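Exonuclease VapC9 (Pyrobaculum aerophilum, PDB 1V8P) acts as an exonuclease of the PIN-domain family and probably forms the magnesium-dependent ribonuclease toxin of a type II toxin-antitoxin system. Local coordinates at residues V28-D33 against V130-D135; D45-H50 against T150-L155; L57-Y62 against A118-V123. The protein carries 1 engineered substitution. One frame throughout, in Å; residues are numbered along the deposited sequence.

In the fold
The three contacts illustrate how chemistry follows position in a PIN domain. Contact 1 is the buried centre, where strands 30-32 and 130-132 pair through backbone hydrogen bonds and the residues following them include D33 and D135, two predicted magnesium ligands. Contact 3, also buried, joins segment 57-62 to helix 115-127; it meets contact 1 where Y120 and L31 pack together, and combines apolar packing with one buried hydroxyl pair. Contact 2 lies nearer the surface, about 21 Å from contact 3 between centres, and sets leucines of helix 148-156 against H50, W47 and K46 of segment 45-50. It reaches contact 1 through L151 and R154, which lie against Y30.

Contact 1. Residues V28-D33 against V130-D135; sequences VEYLVD and VLVTQD
A chi1 of 86° holds CG of D33 between its backbone N and carbonyl carbon and swings the carboxylate across T133, whose OG1 stands anti to the backbone N (chi1 171°). The T133 hydroxyl donates to D33 OD2, with 3.0 Å between T133 OG1 and D33 OD2, arriving from above the carboxylate plane. T133 OG1 also accepts the backbone N-H of D135, with 3.0 Å between T133 OG1 and D135 N, and so closes an ST turn. One oxygen thus ties together the segments that follow two strands, each leading to an N-capping aspartate. D33 OD1 is engaged by A36 N and S35 OG of the following helix, while OD2 receives the T133 hydroxyl. D33 and D135 are predicted magnesium ligands together with D117, and T133 probably helps to position D33 from the second shell. D135 OD2 also forms a salt bridge with R73 of a second subunit.

Upstream, the strands run parallel and in simple register, Y30 beside V130, L31 beside L131 and V32 beside V132. V130 N reaches E29 O at 2.9 Å, and V132 N meets L31 O at 2.7 Å. L31 N and D33 N complete the set by bonding to V130 O and V132 O. The Y30 ring lies alongside V130, with Y30 CD2 3.5 Å from V130 CB, and V132 CG2 approaches Y30 CD2 obliquely at 3.8 Å.

Strand 130-132 is one of the two edge strands of the parallel sheet within the chain, and strand 54-56 flanks 30-32 on its other side. Helix 34-40 covers V32 and V132, whereas L31 and L131 face helix 115-127.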
loop_
_atom_site.group_PDB
_atom_site.type_symbol
_atom_site.label_atom_id
_atom_site.label_comp_id
_atom_site.label_asym_id
_atom_site.label_seq_id
_atom_site.Cartn_x
_atom_site.Cartn_y
_atom_site.Cartn_z
ATOM N N VAL C 28 31.211 -7.288 -2.660
ATOM C CA VAL C 28 30.081 -6.387 -2.517
ATOM C C VAL C 28 30.324 -5.314 -1.465
ATOM O O VAL C 28 30.712 -5.617 -0.339
ATOM C CB VAL C 28 28.798 -7.180 -2.154
ATOM C CG1 VAL C 28 27.610 -6.234 -2.008
ATOM C CG2 VAL C 28 28.523 -8.216 -3.217
ATOM N N GLU C 29 30.088 -4.058 -1.837
ATOM C CA GLU C 29 30.259 -2.920 -0.929
ATOM C C GLU C 29 28.915 -2.201 -0.735
ATOM O O GLU C 29 28.672 -1.570 0.296
ATOM C CB GLU C 29 31.286 -1.930 -1.502
ATOM C CG GLU C 29 32.743 -2.387 -1.494
ATOM C CD GLU C 29 33.644 -1.529 -2.395
ATOM O OE1 GLU C 29 33.583 -0.281 -2.315
ATOM O OE2 GLU C 29 34.426 -2.105 -3.190
ATOM N N TYR C 30 28.035 -2.310 -1.720
ATOM C CA TYR C 30 26.744 -1.640 -1.624
ATOM C C TYR C 30 25.490 -2.517 -1.748
ATOM O O TYR C 30 25.453 -3.471 -2.533
ATOM C CB TYR C 30 26.652 -0.544 -2.681
ATOM C CG TYR C 30 27.824 0.391 -2.716
ATOM C CD1 TYR C 30 28.927 0.140 -3.538
ATOM C CD2 TYR C 30 27.836 1.537 -1.925
ATOM C CE1 TYR C 30 30.011 1.016 -3.574
ATOM C CE2 TYR C 30 28.911 2.420 -1.949
ATOM C CZ TYR C 30 29.993 2.160 -2.777
ATOM O OH TYR C 30 31.030 3.069 -2.818
ATOM N N LEU C 31 24.475 -2.178 -0.955
ATOM C CA LEU C 31 23.174 -2.836 -0.988
ATOM C C LEU C 31 22.266 -1.784 -1.630
ATOM O O LEU C 31 22.110 -0.686 -1.083
ATOM C CB LEU C 31 22.658 -3.151 0.422
ATOM C CG LEU C 31 21.227 -3.707 0.459
ATOM C CD1 LEU C 31 21.165 -5.004 -0.337
ATOM C CD2 LEU C 31 20.781 -3.957 1.890
ATOM N N VAL C 32 21.688 -2.112 -2.783
ATOM C CA VAL C 32 20.820 -1.188 -3.512
ATOM C C VAL C 32 19.349 -1.531 -3.334
ATOM O O VAL C 32 18.974 -2.694 -3.441
ATOM C CB VAL C 32 21.151 -1.213 -5.021
ATOM C CG1 VAL C 32 20.220 -0.312 -5.775
ATOM C CG2 VAL C 32 22.585 -0.794 -5.245
ATOM N N ASP C 33 18.509 -0.533 -3.065
ATOM C CA ASP C 33 17.082 -0.814 -2.892
ATOM C C ASP C 33 16.258 -0.417 -4.133
ATOM O O ASP C 33 16.784 0.176 -5.081
ATOM C CB ASP C 33 16.542 -0.158 -1.598
ATOM C CG ASP C 33 16.112 1.286 -1.785
ATOM O OD1 ASP C 33 16.443 1.915 -2.815
ATOM O OD2 ASP C 33 15.441 1.797 -0.865
ATOM N N VAL C 130 27.101 -0.475 2.410
ATOM C CA VAL C 130 26.551 0.877 2.325
ATOM C C VAL C 130 25.211 0.789 1.629
ATOM O O VAL C 130 25.138 0.348 0.489
ATOM C CB VAL C 130 27.443 1.826 1.505
ATOM C CG1 VAL C 130 26.712 3.135 1.268
ATOM C CG2 VAL C 130 28.768 2.079 2.235
ATOM N N LEU C 131 24.150 1.214 2.307
ATOM C CA LEU C 131 22.830 1.165 1.707
ATOM C C LEU C 131 22.667 2.316 0.710
ATOM O O LEU C 131 22.880 3.479 1.051
ATOM C CB LEU C 131 21.740 1.287 2.783
ATOM C CG LEU C 131 20.313 0.773 2.501
ATOM C CD1 LEU C 131 19.311 1.551 3.342
ATOM C CD2 LEU C 131 19.953 0.915 1.052
ATOM N N VAL C 132 22.304 1.994 -0.524
ATOM C CA VAL C 132 22.040 3.037 -1.505
ATOM C C VAL C 132 20.501 3.055 -1.649
ATOM O O VAL C 132 19.870 2.046 -1.976
ATOM C CB VAL C 132 22.720 2.749 -2.860
ATOM C CG1 VAL C 132 22.594 3.977 -3.770
ATOM C CG2 VAL C 132 24.205 2.410 -2.635
ATOM N N THR C 133 19.902 4.200 -1.358
ATOM C CA THR C 133 18.458 4.357 -1.411
ATOM C C THR C 133 18.131 5.774 -1.842
ATOM O O THR C 133 18.944 6.681 -1.714
ATOM C CB THR C 133 17.819 4.088 -0.009
ATOM O OG1 THR C 133 16.433 4.452 -0.016
ATOM C CG2 THR C 133 18.534 4.889 1.065
ATOM N N GLN C 134 16.928 5.963 -2.353
ATOM C CA GLN C 134 16.525 7.272 -2.799
ATOM C C GLN C 134 15.538 7.849 -1.786
ATOM O O GLN C 134 15.175 9.023 -1.874
ATOM C CB GLN C 134 15.895 7.157 -4.191
ATOM C CG GLN C 134 16.091 8.363 -5.080
ATOM C CD GLN C 134 17.538 8.589 -5.441
ATOM O OE1 GLN C 134 18.384 7.760 -5.171
ATOM N NE2 GLN C 134 17.823 9.714 -6.060
ATOM N N ASP C 135 15.138 7.015 -0.819
ATOM C CA ASP C 135 14.179 7.372 0.247
ATOM C C ASP C 135 14.819 8.151 1.407
ATOM O O ASP C 135 15.624 7.610 2.163
ATOM C CB ASP C 135 13.497 6.088 0.771
ATOM C CG ASP C 135 12.509 6.353 1.916
ATOM O OD1 ASP C 135 12.353 7.512 2.338
ATOM O OD2 ASP C 135 11.883 5.393 2.400
#

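Contact 2. Residues D45-H50 against T150-L155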
loop_
_atom_site.group_PDB
_atom_site.type_symbol
_atom_site.label_atom_id
_atom_site.label_comp_id
_atom_site.label_asym_id
_atom_site.label_seq_id
_atom_site.Cartn_x
_atom_site.Cartn_y
_atom_site.Cartn_z
ATOM N N ASP C 45 25.842 2.678 -17.882
ATOM C CA ASP C 45 27.268 2.923 -18.115
ATOM C C ASP C 45 28.110 3.314 -16.904
ATOM O O ASP C 45 29.198 2.777 -16.687
ATOM C CB ASP C 45 27.451 3.994 -19.200
ATOM C CG ASP C 45 26.921 3.553 -20.557
ATOM O OD1 ASP C 45 27.149 2.381 -20.928
ATOM O OD2 ASP C 45 26.285 4.380 -21.253
ATOM N N LYS C 46 27.600 4.251 -16.119
ATOM C CA LYS C 46 28.305 4.750 -14.949
ATOM C C LYS C 46 28.581 3.721 -13.843
ATOM O O LYS C 46 29.440 3.952 -12.982
ATOM C CB LYS C 46 27.538 5.957 -14.382
ATOM C CG LYS C 46 27.200 6.997 -15.448
ATOM C CD LYS C 46 26.788 8.331 -14.834
ATOM C CE LYS C 46 26.598 9.413 -15.898
ATOM N NZ LYS C 46 25.418 9.139 -16.773
ATOM N N TRP C 47 27.884 2.587 -13.861
ATOM C CA TRP C 47 28.100 1.585 -12.820
ATOM C C TRP C 47 28.270 0.134 -13.288
ATOM O O TRP C 47 28.731 -0.717 -12.519
ATOM C CB TRP C 47 26.971 1.648 -11.781
ATOM C CG TRP C 47 25.586 1.475 -12.346
ATOM C CD1 TRP C 47 24.729 2.466 -12.753
ATOM C CD2 TRP C 47 24.908 0.238 -12.591
ATOM N NE1 TRP C 47 23.561 1.918 -13.238
ATOM C CE2 TRP C 47 23.644 0.554 -13.150
ATOM C CE3 TRP C 47 25.244 -1.108 -12.394
ATOM C CZ2 TRP C 47 22.717 -0.429 -13.514
ATOM C CZ3 TRP C 47 24.322 -2.090 -12.758
ATOM C CH2 TRP C 47 23.071 -1.741 -13.313
ATOM N N ILE C 48 27.918 -0.150 -14.539
ATOM C CA ILE C 48 28.032 -1.504 -15.058
ATOM C C ILE C 48 29.386 -2.159 -14.760
ATOM O O ILE C 48 29.437 -3.305 -14.308
ATOM C CB ILE C 48 27.761 -1.537 -16.582
ATOM C CG1 ILE C 48 27.633 -2.985 -17.065
ATOM C CG2 ILE C 48 28.880 -0.842 -17.332
ATOM C CD1 ILE C 48 26.555 -3.789 -16.344
ATOM N N LYS C 49 30.483 -1.440 -14.985
ATOM C CA LYS C 49 31.812 -2.000 -14.733
ATOM C C LYS C 49 32.161 -2.101 -13.254
ATOM O O LYS C 49 33.293 -2.436 -12.907
ATOM C CB LYS C 49 32.886 -1.175 -15.437
ATOM C CG LYS C 49 32.836 -1.245 -16.945
ATOM C CD LYS C 49 34.149 -0.757 -17.552
ATOM C CE LYS C 49 34.093 -0.728 -19.075
ATOM N NZ LYS C 49 33.081 0.263 -19.561
ATOM N N HIS C 50 31.195 -1.798 -12.388
ATOM C CA HIS C 50 31.402 -1.869 -10.940
ATOM C C HIS C 50 30.408 -2.864 -10.346
ATOM O O HIS C 50 30.431 -3.149 -9.148
ATOM C CB HIS C 50 31.180 -0.495 -10.296
ATOM C CG HIS C 50 32.227 0.521 -10.638
ATOM N ND1 HIS C 50 33.481 0.525 -10.060
ATOM C CD2 HIS C 50 32.210 1.563 -11.502
ATOM C CE1 HIS C 50 34.188 1.527 -10.552
ATOM N NE2 HIS C 50 33.441 2.172 -11.430
ATOM N N THR C 150 25.399 10.150 -4.799
ATOM C CA THR C 150 26.571 9.950 -3.968
ATOM C C THR C 150 27.264 8.666 -4.396
ATOM O O THR C 150 28.494 8.584 -4.413
ATOM C CB THR C 150 26.165 9.842 -2.495
ATOM O OG1 THR C 150 25.529 11.060 -2.080
ATOM C CG2 THR C 150 27.374 9.577 -1.637
ATOM N N LEU C 151 26.472 7.657 -4.740
ATOM C CA LEU C 151 27.045 6.396 -5.176
ATOM C C LEU C 151 27.813 6.604 -6.474
ATOM O O LEU C 151 28.941 6.141 -6.612
ATOM C CB LEU C 151 25.957 5.334 -5.388
ATOM C CG LEU C 151 26.406 4.026 -6.061
ATOM C CD1 LEU C 151 27.521 3.374 -5.247
ATOM C CD2 LEU C 151 25.224 3.082 -6.201
ATOM N N LEU C 152 27.205 7.311 -7.422
ATOM C CA LEU C 152 27.857 7.547 -8.697
ATOM C C LEU C 152 29.195 8.275 -8.563
ATOM O O LEU C 152 30.176 7.890 -9.205
ATOM C CB LEU C 152 26.920 8.304 -9.656
ATOM C CG LEU C 152 25.746 7.469 -10.172
ATOM C CD1 LEU C 152 24.921 8.282 -11.128
ATOM C CD2 LEU C 152 26.269 6.206 -10.852
ATOM N N VAL C 153 29.259 9.314 -7.739
ATOM C CA VAL C 153 30.529 10.005 -7.608
ATOM C C VAL C 153 31.590 9.054 -7.070
ATOM O O VAL C 153 32.670 8.956 -7.644
ATOM C CB VAL C 153 30.431 11.246 -6.695
ATOM C CG1 VAL C 153 29.568 12.300 -7.349
ATOM C CG2 VAL C 153 29.849 10.868 -5.360
ATOM N N ARG C 154 31.286 8.339 -5.986
ATOM C CA ARG C 154 32.253 7.414 -5.398
ATOM C C ARG C 154 32.787 6.408 -6.407
ATOM O O ARG C 154 33.926 5.965 -6.296
ATOM C CB ARG C 154 31.641 6.636 -4.226
ATOM C CG ARG C 154 31.249 7.469 -3.036
ATOM C CD ARG C 154 30.822 6.590 -1.869
ATOM N NE ARG C 154 30.361 7.401 -0.748
ATOM C CZ ARG C 154 30.136 6.949 0.482
ATOM N NH1 ARG C 154 30.332 5.671 0.767
ATOM N NH2 ARG C 154 29.717 7.780 1.435
ATOM N N LEU C 155 31.965 6.031 -7.383
ATOM C CA LEU C 155 32.397 5.058 -8.387
ATOM C C LEU C 155 33.261 5.731 -9.438
ATOM O O LEU C 155 34.261 5.170 -9.870
ATOM C CB LEU C 155 31.185 4.383 -9.054
ATOM C CG LEU C 155 30.338 3.485 -8.143
ATOM C CD1 LEU C 155 29.051 3.073 -8.852
ATOM C CD2 LEU C 155 31.154 2.274 -7.724
#
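L155 and H50 form the central pair of this contact, a methyl group laid over an imidazole. L155 CD2 sits 3.8 Å from the centroid of the H50 ring and 22° off its normal, a CH-pi contact displaced toward the rim, near CG and ND1. The two side chains run alongside each other with opposite headings, and L155 CB comes to 3.9 Å from H50 CD2. The other branch of the same leucine, CD1, turns to W47, with L155 CD1 3.9 Å from W47 CB. One leucine fork is thereby shared between two residues of 45-50.

A turn of helix earlier, L152 extends the apolar surface. L152 CD2 lies 3.8 Å from K46 CB and, more loosely, at the edge of the indole near the ring plane, 4.5 Å from W47 CD1. K46 contributes aliphatic carbon here, while its amino group turns elsewhere and its NZ makes a weak bond to H43.

The next shell positions W47. With chi1 at 57°, W47 directs its indole away from helix 148-156, where NE1 bonds to L40 O and the ring meets those of Y44 and F93. The backbone N of H50 bonds to W47 O at 2.7 Å, and H50 ND1 has a weak bond with K53.

The junction therefore rests largely on dispersion and on the fit of leucine branches against ring and methylene surfaces. The polar ends of K46 and W47 look to partners outside the pair, as suits a partly buried seam that joins helix 148-156 to segment 45-50 well away from the predicted metal site.

Contact 3. Residues L57-Y62 against A118-V123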
loop_
_atom_site.group_PDB
_atom_site.type_symbol
_atom_site.label_atom_id
_atom_site.label_comp_id
_atom_site.label_asym_id
_atom_site.label_seq_id
_atom_site.Cartn_x
_atom_site.Cartn_y
_atom_site.Cartn_z
ATOM N N LEU C 57 18.386 -7.389 -2.667
ATOM C CA LEU C 57 17.811 -8.482 -1.914
ATOM C C LEU C 57 16.804 -9.110 -2.885
ATOM O O LEU C 57 16.507 -8.523 -3.924
ATOM C CB LEU C 57 17.083 -7.944 -0.680
ATOM C CG LEU C 57 17.819 -7.101 0.362
ATOM C CD1 LEU C 57 16.873 -6.818 1.534
ATOM C CD2 LEU C 57 19.026 -7.827 0.867
ATOM N N HIS C 58 16.279 -10.290 -2.586
ATOM C CA HIS C 58 15.287 -10.867 -3.488
ATOM C C HIS C 58 14.108 -9.885 -3.553
ATOM O O HIS C 58 13.536 -9.642 -4.624
ATOM C CB HIS C 58 14.788 -12.214 -2.963
ATOM C CG HIS C 58 15.763 -13.336 -3.125
ATOM N ND1 HIS C 58 16.044 -13.915 -4.348
ATOM C CD2 HIS C 58 16.522 -13.990 -2.215
ATOM C CE1 HIS C 58 16.933 -14.877 -4.182
ATOM N NE2 HIS C 58 17.240 -14.944 -2.898
ATOM N N LEU C 59 13.753 -9.330 -2.394
ATOM C CA LEU C 59 12.645 -8.378 -2.282
ATOM C C LEU C 59 12.731 -7.272 -3.332
ATOM O O LEU C 59 11.723 -6.782 -3.811
ATOM C CB LEU C 59 12.659 -7.729 -0.898
ATOM C CG LEU C 59 11.459 -7.046 -0.214
ATOM C CD1 LEU C 59 11.961 -5.801 0.473
ATOM C CD2 LEU C 59 10.362 -6.686 -1.185
ATOM N N THR C 60 13.949 -6.877 -3.679
ATOM C CA THR C 60 14.154 -5.811 -4.641
ATOM C C THR C 60 13.508 -6.102 -5.991
ATOM O O THR C 60 12.952 -5.209 -6.624
ATOM C CB THR C 60 15.656 -5.552 -4.841
ATOM O OG1 THR C 60 16.254 -5.273 -3.570
ATOM C CG2 THR C 60 15.886 -4.366 -5.778
ATOM N N ILE C 61 13.589 -7.354 -6.427
ATOM C CA ILE C 61 13.024 -7.777 -7.699
ATOM C C ILE C 61 11.539 -7.462 -7.761
ATOM O O ILE C 61 11.060 -6.870 -8.725
ATOM C CB ILE C 61 13.258 -9.297 -7.900
ATOM C CG1 ILE C 61 14.759 -9.559 -8.072
ATOM C CG2 ILE C 61 12.448 -9.813 -9.083
ATOM C CD1 ILE C 61 15.199 -10.969 -7.702
ATOM N N TYR C 62 10.812 -7.841 -6.720
ATOM C CA TYR C 62 9.372 -7.597 -6.668
ATOM C C TYR C 62 9.013 -6.113 -6.534
ATOM O O TYR C 62 8.074 -5.631 -7.166
ATOM C CB TYR C 62 8.757 -8.391 -5.516
ATOM C CG TYR C 62 9.050 -9.854 -5.612
ATOM C CD1 TYR C 62 10.281 -10.364 -5.203
ATOM C CD2 TYR C 62 8.138 -10.725 -6.198
ATOM C CE1 TYR C 62 10.596 -11.714 -5.384
ATOM C CE2 TYR C 62 8.443 -12.072 -6.389
ATOM C CZ TYR C 62 9.670 -12.561 -5.982
ATOM O OH TYR C 62 9.960 -13.890 -6.173
ATOM N N ALA C 118 12.847 -1.812 6.411
ATOM C CA ALA C 118 13.713 -2.297 7.489
ATOM C C ALA C 118 14.568 -3.471 7.054
ATOM O O ALA C 118 15.627 -3.719 7.643
ATOM C CB ALA C 118 12.901 -2.682 8.706
ATOM N N SER C 119 14.116 -4.200 6.037
ATOM C CA SER C 119 14.880 -5.330 5.531
ATOM C C SER C 119 16.203 -4.781 4.984
ATOM O O SER C 119 17.272 -5.384 5.150
ATOM C CB SER C 119 14.093 -6.050 4.426
ATOM O OG SER C 119 12.935 -6.679 4.946
ATOM N N TYR C 120 16.123 -3.616 4.351
ATOM C CA TYR C 120 17.302 -2.972 3.793
ATOM C C TYR C 120 18.262 -2.412 4.854
ATOM O O TYR C 120 19.473 -2.613 4.766
ATOM C CB TYR C 120 16.877 -1.864 2.837
ATOM C CG TYR C 120 16.250 -2.424 1.590
ATOM C CD1 TYR C 120 14.860 -2.548 1.470
ATOM C CD2 TYR C 120 17.056 -2.871 0.533
ATOM C CE1 TYR C 120 14.290 -3.096 0.335
ATOM C CE2 TYR C 120 16.498 -3.419 -0.606
ATOM C CZ TYR C 120 15.111 -3.530 -0.708
ATOM O OH TYR C 120 14.551 -4.052 -1.853
ATOM N N ALA C 121 17.717 -1.722 5.851
ATOM C CA ALA C 121 18.513 -1.148 6.920
ATOM C C ALA C 121 19.263 -2.255 7.665
ATOM O O ALA C 121 20.467 -2.151 7.911
ATOM C CB ALA C 121 17.602 -0.371 7.892
ATOM N N TYR C 122 18.544 -3.319 8.009
ATOM C CA TYR C 122 19.145 -4.430 8.728
ATOM C C TYR C 122 20.277 -5.132 7.976
ATOM O O TYR C 122 21.328 -5.395 8.548
ATOM C CB TYR C 122 18.081 -5.458 9.099
ATOM C CG TYR C 122 18.648 -6.647 9.835
ATOM C CD1 TYR C 122 18.871 -6.606 11.222
ATOM C CD2 TYR C 122 19.042 -7.785 9.139
ATOM C CE1 TYR C 122 19.481 -7.679 11.883
ATOM C CE2 TYR C 122 19.653 -8.854 9.784
ATOM C CZ TYR C 122 19.871 -8.800 11.148
ATOM O OH TYR C 122 20.490 -9.879 11.747
ATOM N N VAL C 123 20.069 -5.432 6.702
ATOM C CA VAL C 123 21.077 -6.128 5.913
ATOM C C VAL C 123 22.304 -5.288 5.684
ATOM O O VAL C 123 23.428 -5.789 5.762
ATOM C CB VAL C 123 20.531 -6.561 4.542
ATOM C CG1 VAL C 123 21.651 -7.176 3.687
ATOM C CG2 VAL C 123 19.417 -7.543 4.747
#
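Y120 carries the closely fitted part of this contact by spanning much of the 11.5 Å between the axes of the short helical segments 58-62 and 118-123. Its ring is bordered by three residues of 57-62. L57 CD1 lies over one face, 4.2 Å from the Y120 ring centroid and 16° off the normal, a CH-pi contact. L59 CD1 approaches obliquely and comes within 3.6 Å of Y120 CE1. At the edge, in the ring plane, T60 OG1 donates to Y120 OH over 2.7 Å. T60 can do this because its OG1 is anti to the carbonyl carbon (chi1 -56°), beside its own backbone N. T60 OG1 also accepts from L57 N at 3.1 Å, and Y120 OH has a further hydrogen bond with E63 OE2. Each of the two buried hydroxyls is therefore gripped twice, which probably limits movement of the ring, whose CE2 edge packs against D33, a predicted magnesium ligand. L57 CD2 adds to this close fit, 3.9 Å from both V123 CG1 and V123 CG2.

Packing is looser where L59 CD1 only grazes S119 CB at 4.5 Å. Beyond, H58 and I61 are partly exposed and point away from helix 115-127. Both meet a third subunit of the tetramer, where H58 stacks on its counterpart H58 and bonds to D98 of that subunit, against which I61 packs.

Within the chain, L31 of strand 30-32 packs against L57, just before helix 58-73, and against Y120 and V123 of helix 115-127, with helix 101-111 lying against A118 and S119.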